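Local coordinates for gram-negative insecticidal protein (Chromobacterium piscinae, PDB 6FBM) that acts as an insecticidal toxin, probably forming membrane pores through its MACPF domain and using its beta-tripod domain to recognise the target, at residues 92-97 with 278-283; 113-118 with 524-529; 339-344 with 453-458. All coordinates share one frame; numbering follows the deposited sequence.

Interaction 1: residues 92-97 with 278-283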
loop_
_atom_site.group_PDB
_atom_site.type_symbol
_atom_site.label_atom_id
_atom_site.label_comp_id
_atom_site.label_asym_id
_atom_site.label_seq_id
_atom_site.Cartn_x
_atom_site.Cartn_y
_atom_site.Cartn_z
ATOM N N VAL A 92 0.382 -25.530 34.103
ATOM C CA VAL A 92 1.091 -25.281 32.846
ATOM C C VAL A 92 1.984 -26.430 32.413
ATOM O O VAL A 92 2.702 -26.310 31.423
ATOM C CB VAL A 92 1.908 -23.989 32.913
ATOM C CG1 VAL A 92 0.995 -22.832 33.284
ATOM C CG2 VAL A 92 3.064 -24.106 33.895
ATOM N N GLY A 93 1.931 -27.544 33.145
ATOM C CA GLY A 93 2.695 -28.742 32.798
ATOM C C GLY A 93 3.993 -28.955 33.540
ATOM O O GLY A 93 4.635 -29.988 33.340
ATOM N N VAL A 94 4.396 -28.005 34.377
ATOM C CA VAL A 94 5.624 -28.189 35.120
ATOM C C VAL A 94 5.298 -28.920 36.412
ATOM O O VAL A 94 4.705 -28.361 37.324
ATOM C CB VAL A 94 6.342 -26.875 35.403
ATOM C CG1 VAL A 94 7.593 -27.114 36.238
ATOM C CG2 VAL A 94 6.719 -26.222 34.094
ATOM N N SER A 95 5.688 -30.181 36.449
ATOM C CA SER A 95 5.620 -31.011 37.636
ATOM C C SER A 95 6.471 -30.438 38.765
ATOM O O SER A 95 7.507 -29.815 38.525
ATOM C CB SER A 95 6.103 -32.426 37.307
ATOM O OG SER A 95 6.278 -33.171 38.477
ATOM N N GLY A 96 6.032 -30.700 39.990
ATOM C CA GLY A 96 6.597 -30.076 41.173
ATOM C C GLY A 96 5.697 -28.925 41.549
ATOM O O GLY A 96 4.629 -28.742 40.976
ATOM N N ARG A 97 6.124 -28.161 42.534
ATOM C CA ARG A 97 5.347 -27.045 43.034
ATOM C C ARG A 97 6.258 -25.836 42.912
ATOM O O ARG A 97 6.502 -25.125 43.888
ATOM C CB ARG A 97 4.904 -27.308 44.488
ATOM C CG ARG A 97 4.026 -28.562 44.693
ATOM C CD ARG A 97 4.285 -29.250 46.065
ATOM N NE ARG A 97 3.889 -30.682 46.197
ATOM C CZ ARG A 97 4.600 -31.764 45.818
ATOM N NH1 ARG A 97 5.784 -31.659 45.206
ATOM N NH2 ARG A 97 4.107 -32.994 46.036
ATOM N N GLU A 278 -0.960 -29.058 29.668
ATOM C CA GLU A 278 -0.005 -29.848 28.864
ATOM C C GLU A 278 1.036 -29.029 28.098
ATOM O O GLU A 278 1.801 -29.594 27.315
ATOM C CB GLU A 278 -0.771 -30.754 27.870
ATOM C CG GLU A 278 -1.704 -31.796 28.499
ATOM C CD GLU A 278 -1.015 -32.732 29.488
ATOM O OE1 GLU A 278 0.134 -33.140 29.259
ATOM O OE2 GLU A 278 -1.627 -33.049 30.520
ATOM N N SER A 279 1.080 -27.712 28.321
ATOM C CA SER A 279 1.858 -26.821 27.451
ATOM C C SER A 279 3.349 -27.047 27.538
ATOM O O SER A 279 3.988 -27.256 26.526
ATOM C CB SER A 279 1.531 -25.368 27.730
ATOM O OG SER A 279 0.240 -25.095 27.263
ATOM N N LEU A 280 3.888 -27.025 28.749
ATOM C CA LEU A 280 5.314 -27.196 28.956
ATOM C C LEU A 280 5.613 -28.659 29.250
ATOM O O LEU A 280 5.016 -29.237 30.151
ATOM C CB LEU A 280 5.767 -26.310 30.101
ATOM C CG LEU A 280 5.635 -24.824 29.789
ATOM C CD1 LEU A 280 5.758 -24.012 31.053
ATOM C CD2 LEU A 280 6.696 -24.388 28.792
ATOM N N GLN A 281 6.505 -29.266 28.463
ATOM C CA GLN A 281 6.883 -30.658 28.647
ATOM C C GLN A 281 8.379 -30.698 28.828
ATOM O O GLN A 281 9.088 -29.925 28.209
ATOM C CB GLN A 281 6.462 -31.492 27.444
ATOM C CG GLN A 281 4.949 -31.614 27.290
ATOM C CD GLN A 281 4.296 -32.296 28.490
ATOM O OE1 GLN A 281 4.804 -33.279 28.994
ATOM N NE2 GLN A 281 3.169 -31.753 28.955
ATOM N N PRO A 282 8.870 -31.564 29.733
ATOM C CA PRO A 282 10.293 -31.589 30.033
ATOM C C PRO A 282 11.093 -32.206 28.919
ATOM O O PRO A 282 10.630 -33.161 28.292
ATOM C CB PRO A 282 10.359 -32.520 31.230
ATOM C CG PRO A 282 9.203 -33.463 31.047
ATOM C CD PRO A 282 8.128 -32.608 30.472
ATOM N N ILE A 283 12.289 -31.679 28.678
ATOM C CA ILE A 283 13.197 -32.288 27.695
ATOM C C ILE A 283 13.712 -33.633 28.162
ATOM O O ILE A 283 14.037 -34.477 27.324
ATOM C CB ILE A 283 14.389 -31.409 27.277
ATOM C CG1 ILE A 283 15.315 -31.073 28.464
ATOM C CG2 ILE A 283 13.884 -30.140 26.613
ATOM C CD1 ILE A 283 16.668 -30.547 28.032
#

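Interaction 2: residues 113-118 with 524-529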
loop_
_atom_site.group_PDB
_atom_site.type_symbol
_atom_site.label_atom_id
_atom_site.label_comp_id
_atom_site.label_asym_id
_atom_site.label_seq_id
_atom_site.Cartn_x
_atom_site.Cartn_y
_atom_site.Cartn_z
ATOM N N ASP A 113 6.395 -2.362 45.122
ATOM C CA ASP A 113 5.165 -3.082 45.476
ATOM C C ASP A 113 5.404 -4.549 45.724
ATOM O O ASP A 113 4.742 -5.150 46.559
ATOM C CB ASP A 113 4.088 -2.910 44.395
ATOM C CG ASP A 113 3.532 -1.497 44.336
ATOM O OD1 ASP A 113 3.586 -0.782 45.323
ATOM O OD2 ASP A 113 3.027 -1.068 43.300
ATOM N N GLN A 114 6.339 -5.143 44.994
ATOM C CA GLN A 114 6.673 -6.539 45.206
ATOM C C GLN A 114 7.188 -6.770 46.618
ATOM O O GLN A 114 6.843 -7.753 47.260
ATOM C CB GLN A 114 7.725 -6.995 44.193
ATOM C CG GLN A 114 7.225 -7.144 42.771
ATOM C CD GLN A 114 8.350 -7.395 41.795
ATOM O OE1 GLN A 114 8.561 -6.618 40.853
ATOM N NE2 GLN A 114 9.091 -8.481 42.010
ATOM N N GLN A 115 8.015 -5.849 47.081
ATOM C CA GLN A 115 8.661 -5.969 48.374
ATOM C C GLN A 115 7.777 -5.449 49.519
ATOM O O GLN A 115 7.882 -5.930 50.639
ATOM C CB GLN A 115 9.984 -5.217 48.366
ATOM C CG GLN A 115 10.954 -5.648 47.297
ATOM C CD GLN A 115 12.292 -4.918 47.434
ATOM O OE1 GLN A 115 13.228 -5.400 48.097
ATOM N NE2 GLN A 115 12.410 -3.778 46.768
ATOM N N LEU A 116 6.932 -4.459 49.250
ATOM C CA LEU A 116 6.000 -4.005 50.272
ATOM C C LEU A 116 5.062 -5.103 50.750
ATOM O O LEU A 116 4.767 -6.068 50.042
ATOM C CB LEU A 116 5.189 -2.795 49.805
ATOM C CG LEU A 116 5.993 -1.499 49.762
ATOM C CD1 LEU A 116 5.094 -0.363 49.274
ATOM C CD2 LEU A 116 6.580 -1.196 51.166
ATOM N N THR A 117 4.595 -4.922 51.960
ATOM C CA THR A 117 3.670 -5.818 52.582
ATOM C C THR A 117 2.330 -5.072 52.598
ATOM O O THR A 117 2.276 -3.894 52.214
ATOM C CB THR A 117 4.233 -6.268 53.950
ATOM O OG1 THR A 117 3.600 -7.465 54.363
ATOM C CG2 THR A 117 4.078 -5.243 55.013
ATOM N N GLU A 118 1.228 -5.754 52.933
ATOM C CA GLU A 118 -0.120 -5.160 52.819
ATOM C C GLU A 118 -0.552 -4.759 51.392
ATOM O O GLU A 118 -1.485 -3.953 51.208
ATOM C CB GLU A 118 -0.274 -3.912 53.724
ATOM C CG GLU A 118 0.159 -4.047 55.178
ATOM C CD GLU A 118 -0.687 -5.013 55.975
ATOM O OE1 GLU A 118 -1.691 -5.571 55.461
ATOM O OE2 GLU A 118 -0.304 -5.205 57.151
ATOM N N SER A 524 17.828 0.235 53.557
ATOM C CA SER A 524 19.063 0.263 52.770
ATOM C C SER A 524 19.421 -1.126 52.193
ATOM O O SER A 524 20.212 -1.192 51.260
ATOM C CB SER A 524 20.240 0.817 53.600
ATOM O OG SER A 524 20.761 -0.193 54.476
ATOM N N GLN A 525 18.837 -2.199 52.733
ATOM C CA GLN A 525 18.971 -3.559 52.188
ATOM C C GLN A 525 17.844 -3.960 51.177
ATOM O O GLN A 525 17.637 -5.165 50.935
ATOM C CB GLN A 525 19.002 -4.577 53.321
ATOM C CG GLN A 525 19.921 -4.233 54.476
ATOM C CD GLN A 525 20.014 -5.406 55.454
ATOM O OE1 GLN A 525 19.446 -5.395 56.568
ATOM N NE2 GLN A 525 20.744 -6.440 55.047
ATOM N N HIS A 526 17.112 -2.978 50.636
ATOM C CA HIS A 526 16.037 -3.232 49.667
ATOM C C HIS A 526 16.278 -2.307 48.470
ATOM O O HIS A 526 16.306 -1.087 48.614
ATOM C CB HIS A 526 14.633 -2.973 50.265
ATOM C CG HIS A 526 14.162 -4.030 51.224
ATOM N ND1 HIS A 526 13.506 -5.168 50.817
ATOM C CD2 HIS A 526 14.213 -4.097 52.575
ATOM C CE1 HIS A 526 13.222 -5.902 51.885
ATOM N NE2 HIS A 526 13.641 -5.276 52.959
ATOM N N GLN A 527 16.438 -2.917 47.292
ATOM C CA GLN A 527 16.893 -2.160 46.112
ATOM C C GLN A 527 15.737 -1.349 45.536
ATOM O O GLN A 527 14.613 -1.846 45.449
ATOM C CB GLN A 527 17.618 -3.054 45.082
ATOM C CG GLN A 527 16.782 -3.987 44.198
ATOM C CD GLN A 527 16.825 -5.452 44.701
ATOM O OE1 GLN A 527 16.628 -5.702 45.896
ATOM N NE2 GLN A 527 17.072 -6.421 43.791
ATOM N N GLY A 528 16.002 -0.078 45.222
ATOM C CA GLY A 528 15.039 0.803 44.560
ATOM C C GLY A 528 13.931 1.350 45.444
ATOM O O GLY A 528 12.767 1.400 45.012
ATOM N N MET A 529 14.295 1.776 46.663
ATOM C CA MET A 529 13.330 2.324 47.628
ATOM C C MET A 529 13.858 3.591 48.318
ATOM O O MET A 529 13.922 4.647 47.677
ATOM C CB MET A 529 12.919 1.229 48.639
ATOM C CG MET A 529 12.159 0.057 48.006
ATOM S SD MET A 529 11.273 -1.116 49.116
ATOM C CE MET A 529 10.300 -0.032 50.189
#

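Interaction 3: residues 339-344 with 453-458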
loop_
_atom_site.group_PDB
_atom_site.type_symbol
_atom_site.label_atom_id
_atom_site.label_comp_id
_atom_site.label_asym_id
_atom_site.label_seq_id
_atom_site.Cartn_x
_atom_site.Cartn_y
_atom_site.Cartn_z
ATOM N N GLU A 339 -6.973 7.289 94.558
ATOM C CA GLU A 339 -5.753 7.464 93.776
ATOM C C GLU A 339 -5.791 8.681 92.863
ATOM O O GLU A 339 -6.859 9.167 92.463
ATOM C CB GLU A 339 -5.438 6.203 93.005
ATOM C CG GLU A 339 -5.186 5.006 93.912
ATOM C CD GLU A 339 -4.984 3.740 93.126
ATOM O OE1 GLU A 339 -4.395 2.788 93.671
ATOM O OE2 GLU A 339 -5.412 3.688 91.959
ATOM N N ASP A 340 -4.605 9.207 92.598
ATOM C CA ASP A 340 -4.415 10.308 91.671
ATOM C C ASP A 340 -4.231 9.689 90.273
ATOM O O ASP A 340 -3.628 8.628 90.128
ATOM C CB ASP A 340 -3.149 11.110 92.021
ATOM C CG ASP A 340 -3.249 11.905 93.322
ATOM O OD1 ASP A 340 -4.326 12.446 93.642
ATOM O OD2 ASP A 340 -2.184 12.037 93.994
ATOM N N LEU A 341 -4.743 10.368 89.254
ATOM C CA LEU A 341 -4.549 9.988 87.861
ATOM C C LEU A 341 -4.187 11.223 87.078
ATOM O O LEU A 341 -4.861 12.233 87.178
ATOM C CB LEU A 341 -5.835 9.433 87.247
ATOM C CG LEU A 341 -5.786 9.051 85.770
ATOM C CD1 LEU A 341 -4.762 7.952 85.540
ATOM C CD2 LEU A 341 -7.167 8.614 85.323
ATOM N N ALA A 342 -3.115 11.130 86.302
ATOM C CA ALA A 342 -2.841 12.107 85.281
ATOM C C ALA A 342 -2.579 11.343 83.967
ATOM O O ALA A 342 -2.030 10.219 83.966
ATOM C CB ALA A 342 -1.667 12.964 85.669
ATOM N N VAL A 343 -3.007 11.963 82.866
ATOM C CA VAL A 343 -2.825 11.399 81.554
ATOM C C VAL A 343 -2.164 12.403 80.658
ATOM O O VAL A 343 -2.270 13.612 80.852
ATOM C CB VAL A 343 -4.141 10.922 80.920
ATOM C CG1 VAL A 343 -4.692 9.727 81.691
ATOM C CG2 VAL A 343 -5.170 12.054 80.823
ATOM N N PHE A 344 -1.453 11.882 79.675
ATOM C CA PHE A 344 -0.642 12.697 78.800
ATOM C C PHE A 344 -0.807 12.203 77.363
ATOM O O PHE A 344 -0.754 10.999 77.117
ATOM C CB PHE A 344 0.844 12.655 79.240
ATOM C CG PHE A 344 1.106 13.268 80.587
ATOM C CD1 PHE A 344 0.767 12.595 81.768
ATOM C CD2 PHE A 344 1.710 14.501 80.688
ATOM C CE1 PHE A 344 0.995 13.156 82.998
ATOM C CE2 PHE A 344 1.968 15.075 81.931
ATOM C CZ PHE A 344 1.607 14.402 83.094
ATOM N N ASN A 453 0.576 -4.165 85.742
ATOM C CA ASN A 453 1.008 -2.819 86.176
ATOM C C ASN A 453 -0.101 -1.798 86.175
ATOM O O ASN A 453 0.005 -0.751 85.543
ATOM C CB ASN A 453 2.184 -2.318 85.318
ATOM C CG ASN A 453 3.369 -3.264 85.368
ATOM O OD1 ASN A 453 3.739 -3.753 86.450
ATOM N ND2 ASN A 453 3.955 -3.551 84.196
ATOM N N ARG A 454 -1.176 -2.116 86.896
ATOM C CA ARG A 454 -2.330 -1.223 87.023
ATOM C C ARG A 454 -1.872 0.215 87.216
ATOM O O ARG A 454 -0.969 0.487 88.008
ATOM C CB ARG A 454 -3.192 -1.635 88.208
ATOM C CG ARG A 454 -4.525 -0.897 88.332
ATOM C CD ARG A 454 -5.294 -1.401 89.528
ATOM N NE ARG A 454 -4.615 -1.031 90.769
ATOM C CZ ARG A 454 -4.644 0.171 91.333
ATOM N NH1 ARG A 454 -5.345 1.159 90.785
ATOM N NH2 ARG A 454 -3.977 0.382 92.464
ATOM N N VAL A 455 -2.478 1.125 86.471
ATOM C CA VAL A 455 -2.163 2.536 86.586
ATOM C C VAL A 455 -3.012 3.185 87.654
ATOM O O VAL A 455 -2.503 3.983 88.442
ATOM C CB VAL A 455 -2.400 3.267 85.256
ATOM C CG1 VAL A 455 -2.094 4.769 85.391
ATOM C CG2 VAL A 455 -1.550 2.632 84.149
ATOM N N TRP A 456 -4.309 2.844 87.673
ATOM C CA TRP A 456 -5.321 3.592 88.432
ATOM C C TRP A 456 -6.677 2.871 88.386
ATOM O O TRP A 456 -6.912 2.037 87.517
ATOM C CB TRP A 456 -5.458 4.972 87.820
ATOM C CG TRP A 456 -6.431 5.921 88.447
ATOM C CD1 TRP A 456 -6.176 6.781 89.450
ATOM C CD2 TRP A 456 -7.790 6.157 88.055
ATOM N NE1 TRP A 456 -7.280 7.538 89.727
ATOM C CE2 TRP A 456 -8.289 7.174 88.881
ATOM C CE3 TRP A 456 -8.624 5.609 87.080
ATOM C CZ2 TRP A 456 -9.594 7.660 88.778
ATOM C CZ3 TRP A 456 -9.932 6.106 86.975
ATOM C CH2 TRP A 456 -10.393 7.114 87.820
ATOM N N TRP A 457 -7.514 3.151 89.377
ATOM C CA TRP A 457 -8.933 2.795 89.382
ATOM C C TRP A 457 -9.691 3.907 90.091
ATOM O O TRP A 457 -9.089 4.747 90.762
ATOM C CB TRP A 457 -9.247 1.439 90.055
ATOM C CG TRP A 457 -8.489 1.110 91.323
ATOM C CD1 TRP A 457 -8.026 1.983 92.274
ATOM C CD2 TRP A 457 -8.134 -0.202 91.789
ATOM N NE1 TRP A 457 -7.377 1.307 93.273
ATOM C CE2 TRP A 457 -7.426 -0.037 93.009
ATOM C CE3 TRP A 457 -8.338 -1.504 91.296
ATOM C CZ2 TRP A 457 -6.927 -1.124 93.740
ATOM C CZ3 TRP A 457 -7.833 -2.571 92.011
ATOM C CH2 TRP A 457 -7.126 -2.378 93.221
ATOM N N ASP A 458 -11.009 3.906 89.943
ATOM C CA ASP A 458 -11.823 5.013 90.418
ATOM C C ASP A 458 -12.306 4.865 91.844
ATOM O O ASP A 458 -13.031 5.724 92.323
ATOM C CB ASP A 458 -13.030 5.223 89.481
ATOM C CG ASP A 458 -14.151 4.217 89.713
ATOM O OD1 ASP A 458 -13.870 3.010 89.671
ATOM O OD2 ASP A 458 -15.297 4.627 89.906
#

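Interaction 1: residues 92-97 with 278-283
Leu280 swings CG away from its carbonyl carbon (chi1 -66°), which carries the isobutyl group towards the two valines of 92-97. Val92 answers with CG2, the methyl lodged between its backbone N and carbonyl carbon, and the two side chains lie alongside each other, heading in one direction, with Val92 CG2 3.9 Å from Leu280 CD1. Val94 comes in at a slant to the leucine and brings its own CG2 to 3.9 Å from Leu280 CD1, the same methyl. Branched residues suit this place: one leucine methyl fits against two short, stiff side chains of the loop.

Beside this apolar patch one backbone bond crosses the contact. Leu280 N donates to Val92 O at 3.0 Å, nearly straight (159°), so the loop gains one strand-like bond at the start of strand 280-282. Gly93 follows with a positive phi of 99°, a conformation natural to glycine, and Gly93 CA makes a CA-H...O contact with Leu280 O at 3.6 Å. The two carbonyl oxygens of Gly93 and Leu280 lie near each other, but both are acceptors and do not bond. On the 278-283 side, Gln281 folds back so that Gln281 NE2 donates to Glu278 O at 3.0 Å, approaching from above the carbonyl plane and tying the turn to the strand.

Strand 280-282 pairs antiparallel with strand 170-177 of the MACPF sheet, and Ser279 OG, bonded to Glu174 O and Ser276 N, pins the strand's entry. Leu100 and Phe101 pack on Val92, while Tyr170 touches Val94. The contact thus lays the loop between helices 81-88 and 102-108 against a short strand of the curled MACPF sheet.

Interaction 2: residues 113-118 with 524-529
Gln115, the last residue of helix 111-115 in the MACPF domain, reaches His526 and Gln527 in the C-terminal tail that follows helix 516-524. Its CG stands beside the backbone N (chi1 -57°) and the chain is then extended, carrying the amide clear of the helix. His526 likewise keeps CG on the side of its backbone N (chi1 -74°), sending the ring towards the glutamine. Glutamine suits the spot because its amide offers both an acceptor and a donor. Gln115 OE1 accepts from His526 ND1 at 2.7 Å; the oxygen lies in the imidazole plane, but the nitrogen stands well above the plane of the amide. Gln115 NE2 donates to Gln527 O at 3.2 Å, through a more bent bond (141°). With a donor facing OE1 and an acceptor facing NE2, the two bonds set which way round the Gln115 amide lies.

At the same helix end, Lys313 NZ bonds to Gln114 O and Leu116 O, where Leu116 has already left helical geometry. Met529, bent at its last torsion, lays SD 3.7 Å from Gln115 NE2. This flexible, unbranched chain finally sets its methyl against the leucine, Met529 CE lying 4.0 Å from Leu116 CD2.

Interaction 3: residues 339-344 with 453-458
The indole of Trp456 has Leu341 on one face and the backbone N of Asp458 towards the rim of the other, while Glu339 O sits at its edge, in the ring plane. In what is probably the beta-tripod domain, the loop entering strand 342-346, the middle strand of one three-stranded sheet, is thereby joined to strand 450-457 at the edge of another. Leu341 CB stands 3.5 Å from the centroid of the five-membered ring of Trp456, almost on the normal, a CH-pi contact, and Leu341 CD2 lies 3.7 Å above the plane of that indole. A branched leucine can spread over both rings in this way. At the indole edge, Trp456 NE1 gives a weak hydrogen bond to Glu339 O (3.2 Å). Leu341 also touches Met422 and Leu424 of strand 421-426, in a third sheet.

A second group of flat side chains lies beside the first. The guanidinium of Arg454 meets the carboxylate of Glu339 end-on and nearly coplanar, 13° apart. Arg454 NH2 reaches Glu339 OE1 at 2.7 Å and Arg454 NH1 reaches Glu339 OE2 at 2.8 Å, each oxygen using its syn lone pair. This paired salt bridge holds both groups flat and fixes their rotation. Glu339 gets there with an extended chain; Arg454 bends at its third torsion (chi3 67°), which turns its head back over Trp457, whose CE2 lies 3.2 Å above the Arg454 guanidinium plane. The broad indole thus covers one face of the cation while the glutamate takes its edge. Arg361 NE bonds to Val455 O and also makes a long, weak ion pair with Glu339 OE1; with Arg454 it would probably favour the ionised carboxylate. Glu339 OE2 also draws a weak hydrogen bond from the backbone, at 3.4 Å from Trp457 N.

In the fold
Interactions 1 and 3 lie on opposite sides of the chain's centre, their centres about 66 Å apart, in the MACPF and probable beta-tripod domains respectively. Interaction 2 has its centre about 31 Å from that of interaction 1 and about 42 Å from that of interaction 3, and it touches neither. Along the chain, interaction 1 closes before interaction 3 opens; interaction 2 crosses interaction 1 and spans interaction 3, since the tail 524-529 returns to the end of helix 111-115 after the sheets of the second domain are complete. Segments 92-97 and 113-118 share the helical region between strands 64-78 and 120-134, which in MACPF relatives refolds into a membrane-spanning hairpin, so both contacts would probably have to break there.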